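Local structure of BH2092 protein (Bacillus halodurans, 3NHV) at residues I54-N59 and E63-R68; I75-W80 and N85-A90. The protein is of unknown function but carries a rhodanese-like domain, a fold that in related proteins often serves sulfur transfer. One frame throughout, in Å; residues are numbered along the deposited sequence.

Interaction 1: residues I54-N59 and E63-R68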
loop_
_atom_site.group_PDB
_atom_site.type_symbol
_atom_site.label_atom_id
_atom_site.label_comp_id
_atom_site.label_asym_id
_atom_site.label_seq_id
_atom_site.Cartn_x
_atom_site.Cartn_y
_atom_site.Cartn_z
ATOM N N ILE B 54 -6.817 11.679 -18.859
ATOM C CA ILE B 54 -6.684 11.175 -20.220
ATOM C C ILE B 54 -6.301 9.703 -20.182
ATOM O O ILE B 54 -5.673 9.248 -19.227
ATOM C CB ILE B 54 -5.589 11.916 -20.991
ATOM C CG1 ILE B 54 -4.263 11.800 -20.244
ATOM C CG2 ILE B 54 -5.977 13.375 -21.172
ATOM C CD1 ILE B 54 -3.137 12.540 -20.899
ATOM N N SER B 55 -6.673 8.966 -21.224
ATOM C CA SER B 55 -6.370 7.546 -21.304
ATOM C C SER B 55 -5.082 7.245 -22.055
ATOM O O SER B 55 -4.936 7.599 -23.220
ATOM C CB SER B 55 -7.513 6.794 -21.980
ATOM O OG SER B 55 -7.123 5.467 -22.284
ATOM N N ILE B 56 -4.148 6.586 -21.381
ATOM C CA ILE B 56 -2.882 6.215 -21.999
ATOM C C ILE B 56 -2.429 4.900 -21.371
ATOM O O ILE B 56 -1.624 4.901 -20.441
ATOM C CB ILE B 56 -1.782 7.269 -21.739
ATOM C CG1 ILE B 56 -2.263 8.673 -22.130
ATOM C CG2 ILE B 56 -0.521 6.886 -22.501
ATOM C CD1 ILE B 56 -2.454 8.902 -23.619
ATOM N N PRO B 57 -2.947 3.760 -21.859
ATOM C CA PRO B 57 -2.568 2.447 -21.314
ATOM C C PRO B 57 -1.060 2.308 -21.102
ATOM O O PRO B 57 -0.267 2.728 -21.944
ATOM C CB PRO B 57 -3.101 1.477 -22.360
ATOM C CG PRO B 57 -4.358 2.164 -22.820
ATOM C CD PRO B 57 -3.900 3.611 -22.973
ATOM N N GLY B 58 -0.670 1.715 -19.976
ATOM C CA GLY B 58 0.742 1.547 -19.663
ATOM C C GLY B 58 1.607 0.950 -20.759
ATOM O O GLY B 58 2.680 1.469 -21.065
ATOM N N ASN B 59 1.148 -0.148 -21.348
ATOM C CA ASN B 59 1.902 -0.801 -22.409
ATOM C C ASN B 59 1.981 0.064 -23.669
ATOM O O ASN B 59 2.782 -0.211 -24.564
ATOM C CB ASN B 59 1.275 -2.160 -22.732
ATOM C CG ASN B 59 -0.211 -2.064 -23.010
ATOM O OD1 ASN B 59 -0.638 -1.382 -23.946
ATOM N ND2 ASN B 59 -1.012 -2.742 -22.189
ATOM N N GLU B 63 7.044 7.992 -26.756
ATOM C CA GLU B 63 7.141 9.360 -27.252
ATOM C C GLU B 63 6.033 9.779 -28.222
ATOM O O GLU B 63 5.766 10.975 -28.385
ATOM C CB GLU B 63 8.523 9.596 -27.876
ATOM C CG GLU B 63 9.348 10.632 -27.110
ATOM C CD GLU B 63 10.851 10.474 -27.301
ATOM O OE1 GLU B 63 11.399 9.382 -26.988
ATOM O OE2 GLU B 63 11.497 11.447 -27.759
ATOM N N ASP B 64 5.381 8.798 -28.843
ATOM C CA ASP B 64 4.293 9.061 -29.792
ATOM C C ASP B 64 3.013 9.471 -29.074
ATOM O O ASP B 64 2.290 10.371 -29.502
ATOM C CB ASP B 64 3.997 7.807 -30.629
ATOM C CG ASP B 64 5.033 7.564 -31.720
ATOM O OD1 ASP B 64 5.001 6.472 -32.345
ATOM O OD2 ASP B 64 5.872 8.470 -31.959
ATOM N N THR B 65 2.739 8.796 -27.972
ATOM C CA THR B 65 1.536 9.062 -27.215
ATOM C C THR B 65 1.674 10.200 -26.203
ATOM O O THR B 65 0.677 10.717 -25.701
ATOM C CB THR B 65 1.088 7.781 -26.505
ATOM O OG1 THR B 65 0.003 8.078 -25.619
ATOM C CG2 THR B 65 2.250 7.182 -25.727
ATOM N N THR B 66 2.905 10.610 -25.926
ATOM C CA THR B 66 3.126 11.669 -24.950
ATOM C C THR B 66 3.663 12.955 -25.555
ATOM O O THR B 66 3.956 13.918 -24.839
ATOM C CB THR B 66 4.095 11.189 -23.863
ATOM O OG1 THR B 66 5.359 10.870 -24.459
ATOM C CG2 THR B 66 3.543 9.934 -23.192
ATOM N N LYS B 67 3.771 12.975 -26.880
ATOM C CA LYS B 67 4.293 14.141 -27.587
ATOM C C LYS B 67 3.521 15.428 -27.292
ATOM O O LYS B 67 4.114 16.496 -27.128
ATOM C CB LYS B 67 4.301 13.879 -29.102
ATOM C CG LYS B 67 2.917 13.689 -29.726
ATOM C CD LYS B 67 3.006 13.510 -31.246
ATOM C CE LYS B 67 1.646 13.709 -31.915
ATOM N NZ LYS B 67 1.123 15.111 -31.733
ATOM N N ARG B 68 2.199 15.332 -27.209
ATOM C CA ARG B 68 1.391 16.521 -26.963
ATOM C C ARG B 68 1.242 16.896 -25.482
ATOM O O ARG B 68 0.403 17.732 -25.137
ATOM C CB ARG B 68 -0.001 16.345 -27.586
ATOM C CG ARG B 68 -0.938 15.461 -26.776
ATOM C CD ARG B 68 -0.640 13.966 -26.921
ATOM N NE ARG B 68 -1.464 13.163 -26.010
ATOM C CZ ARG B 68 -2.780 13.318 -25.831
ATOM N NH1 ARG B 68 -3.447 14.256 -26.503
ATOM N NH2 ARG B 68 -3.435 12.532 -24.972
#
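The first torsions of Ile-56 and Thr-65 bring two methyls against a hydroxyl. In Ile-56, with the CB already pointing at the loop 63-68, chi1 of -52° sets CG1 beside the backbone N and opposite the carbonyl carbon, and CG2 and the CD1 end of the other branch both reach Thr-65. In Thr-65, chi1 of 173° carries the hydroxyl away from its own N and toward those methyls. OG1 lies 3.3 Å from CD1 of Ile-56 and 3.4 Å from its CG2, and the two side chains lie alongside one another, pointing opposite ways. Arg-68 comes in beside them on a chain bent at chi2. Its NH2 is 4.0 Å from CD1 of Ile-56, which sits at the edge of the guanidinium and near its plane, and 4.1 Å from CD1 of Ile-54. Within the loop, NE of Arg-68 donates to O of Thr-65 at 3.3 Å from above the carbonyl plane, which helps to fix the arginine's reach. Behind the two isoleucines lies strand 34-38, with Val-37 touching both. Between the segments, then, methyls meet a hydroxyl and the NH2 end of an arginine by van der Waals contact alone, and the loop leans on the sheet edge through shape.

Interaction 2: residues I75-W80 and N85-A90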
loop_
_atom_site.group_PDB
_atom_site.type_symbol
_atom_site.label_atom_id
_atom_site.label_comp_id
_atom_site.label_asym_id
_atom_site.label_seq_id
_atom_site.Cartn_x
_atom_site.Cartn_y
_atom_site.Cartn_z
ATOM N N ILE B 75 2.979 14.695 -14.239
ATOM C CA ILE B 75 2.115 13.565 -14.591
ATOM C C ILE B 75 1.743 12.749 -13.344
ATOM O O ILE B 75 2.603 12.416 -12.526
ATOM C CB ILE B 75 2.801 12.616 -15.642
ATOM C CG1 ILE B 75 2.866 13.290 -17.011
ATOM C CG2 ILE B 75 2.007 11.328 -15.806
ATOM C CD1 ILE B 75 3.883 14.387 -17.109
ATOM N N ILE B 76 0.453 12.448 -13.209
ATOM C CA ILE B 76 -0.067 11.672 -12.089
ATOM C C ILE B 76 -0.670 10.404 -12.678
ATOM O O ILE B 76 -1.659 10.466 -13.399
ATOM C CB ILE B 76 -1.188 12.427 -11.322
ATOM C CG1 ILE B 76 -0.706 13.819 -10.908
ATOM C CG2 ILE B 76 -1.594 11.634 -10.074
ATOM C CD1 ILE B 76 0.381 13.809 -9.856
ATOM N N THR B 77 -0.076 9.257 -12.374
ATOM C CA THR B 77 -0.577 7.999 -12.905
ATOM C C THR B 77 -1.423 7.266 -11.888
ATOM O O THR B 77 -1.187 7.377 -10.690
ATOM C CB THR B 77 0.581 7.068 -13.304
ATOM O OG1 THR B 77 1.341 6.738 -12.135
ATOM C CG2 THR B 77 1.496 7.754 -14.311
ATOM N N TYR B 78 -2.412 6.515 -12.358
ATOM C CA TYR B 78 -3.231 5.739 -11.443
ATOM C C TYR B 78 -3.717 4.464 -12.117
ATOM O O TYR B 78 -4.035 4.460 -13.308
ATOM C CB TYR B 78 -4.407 6.574 -10.912
ATOM C CG TYR B 78 -5.591 6.709 -11.843
ATOM C CD1 TYR B 78 -6.528 5.688 -11.964
ATOM C CD2 TYR B 78 -5.788 7.873 -12.581
ATOM C CE1 TYR B 78 -7.631 5.825 -12.788
ATOM C CE2 TYR B 78 -6.888 8.021 -13.408
ATOM C CZ TYR B 78 -7.807 6.997 -13.507
ATOM O OH TYR B 78 -8.916 7.155 -14.309
ATOM N N CYS B 79 -3.729 3.378 -11.351
ATOM C CA CYS B 79 -4.176 2.079 -11.833
ATOM C C CYS B 79 -5.436 1.734 -11.048
ATOM O O CYS B 79 -6.114 2.625 -10.552
ATOM C CB CYS B 79 -3.096 1.011 -11.609
ATOM S SG CYS B 79 -3.665 -0.694 -11.972
ATOM N N TRP B 80 -5.754 0.453 -10.925
ATOM C CA TRP B 80 -6.944 0.060 -10.197
ATOM C C TRP B 80 -6.885 0.402 -8.725
ATOM O O TRP B 80 -7.760 1.099 -8.219
ATOM C CB TRP B 80 -7.210 -1.433 -10.354
ATOM C CG TRP B 80 -7.693 -1.787 -11.711
ATOM C CD1 TRP B 80 -6.930 -2.124 -12.792
ATOM C CD2 TRP B 80 -9.051 -1.802 -12.155
ATOM N NE1 TRP B 80 -7.733 -2.348 -13.884
ATOM C CE2 TRP B 80 -9.040 -2.156 -13.522
ATOM C CE3 TRP B 80 -10.279 -1.544 -11.534
ATOM C CZ2 TRP B 80 -10.207 -2.268 -14.279
ATOM C CZ3 TRP B 80 -11.446 -1.655 -12.289
ATOM C CH2 TRP B 80 -11.398 -2.012 -13.649
ATOM N N ASN B 85 0.521 -2.648 -9.842
ATOM C CA ASN B 85 1.853 -2.101 -10.112
ATOM C C ASN B 85 1.821 -1.196 -11.337
ATOM O O ASN B 85 2.820 -0.552 -11.669
ATOM C CB ASN B 85 2.845 -3.235 -10.395
ATOM C CG ASN B 85 3.500 -3.767 -9.142
ATOM O OD1 ASN B 85 2.953 -3.635 -8.045
ATOM N ND2 ASN B 85 4.673 -4.382 -9.294
ATOM N N GLY B 86 0.676 -1.174 -12.013
ATOM C CA GLY B 86 0.523 -0.370 -13.213
ATOM C C GLY B 86 1.060 1.042 -13.127
ATOM O O GLY B 86 1.897 1.449 -13.932
ATOM N N ALA B 87 0.580 1.788 -12.142
ATOM C CA ALA B 87 0.993 3.167 -11.961
ATOM C C ALA B 87 2.493 3.295 -11.747
ATOM O O ALA B 87 3.116 4.253 -12.213
ATOM C CB ALA B 87 0.236 3.785 -10.783
ATOM N N THR B 88 3.079 2.337 -11.039
ATOM C CA THR B 88 4.510 2.380 -10.778
ATOM C C THR B 88 5.291 2.099 -12.061
ATOM O O THR B 88 6.263 2.788 -12.359
ATOM C CB THR B 88 4.901 1.375 -9.687
ATOM O OG1 THR B 88 3.961 1.472 -8.605
ATOM C CG2 THR B 88 6.298 1.691 -9.156
ATOM N N LYS B 89 4.865 1.104 -12.835
ATOM C CA LYS B 89 5.570 0.818 -14.080
ATOM C C LYS B 89 5.435 2.050 -14.979
ATOM O O LYS B 89 6.395 2.467 -15.645
ATOM C CB LYS B 89 4.981 -0.410 -14.785
ATOM C CG LYS B 89 5.065 -1.724 -13.993
ATOM C CD LYS B 89 4.610 -2.901 -14.859
ATOM C CE LYS B 89 4.595 -4.238 -14.108
ATOM N NZ LYS B 89 3.475 -4.381 -13.119
ATOM N N ALA B 90 4.245 2.646 -14.969
ATOM C CA ALA B 90 3.977 3.829 -15.772
ATOM C C ALA B 90 4.873 5.002 -15.386
ATOM O O ALA B 90 5.445 5.671 -16.253
ATOM C CB ALA B 90 2.512 4.227 -15.644
#
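The hydroxyl of Thr-77 donates to the backbone O of Ala-87, with OG1 and O 3.1 Å apart, and this hydrogen bond ties the strand to the first turn of the helix. The donor comes in from the flank of the carbonyl, the C=O...OG1 angle being only 109°, and is tilted from its plane. What puts OG1 there is a chi1 of 63°, which tucks it between the backbone N and carbonyl carbon and turns CG2 the other way, to meet CB of Ala-90 at 3.9 Å. A valine in place of Thr-77 would probably leave the Ala-87 carbonyl without its bond from the strand. Ala-87 fills the middle of the contact: its CB sits 3.4 Å from Thr-77 OG1 and 4.0 Å from CA of Tyr-78. One residue on, CB of Cys-79 approaches the start of the helix, 3.8 Å from N of Ala-87 and 4.2 Å from CA of Gly-86. Cys-79 SG is disulfide-bonded to Cys-84, closing the short turn that joins strand to helix, where rhodanese relatives carry their active-site loop. Gly-86, with no side chain, lets the helix start come close to this SG. Strand 75-78 and helix 86-90 run roughly antiparallel, at 147° between the short segments with axes 7.1 Å apart, as the first half of a beta-alpha-beta unit that returns through strand 100-105; strand 34-38 flanks the other edge of strand 74-78, and Tyr-78 turns to the opposite face of the sheet, its OH bonded to N of Ile-50.

Past an N-terminal helix, strand 17-19 and helix 20-28, the chain lays down strand 34-38 and then reaches edge strand 54-55. Interaction 1 follows at once: the chain turns through three intervening residues and folds 63-68 back against 54-59, closing a short loop at the sheet's margin. It then runs on into strand 74-78, where interaction 2 closes a second short loop as helix 86-96 doubles back on that strand. The two loops are in series, neither nesting nor crossing, with centres 12 Å apart and no direct touch. Strand 34-38, lying between strands 54-55 and 74-78, joins them, and Ile-61 bridges further, touching Ile-56 of interaction 1 and Ala-90 of interaction 2.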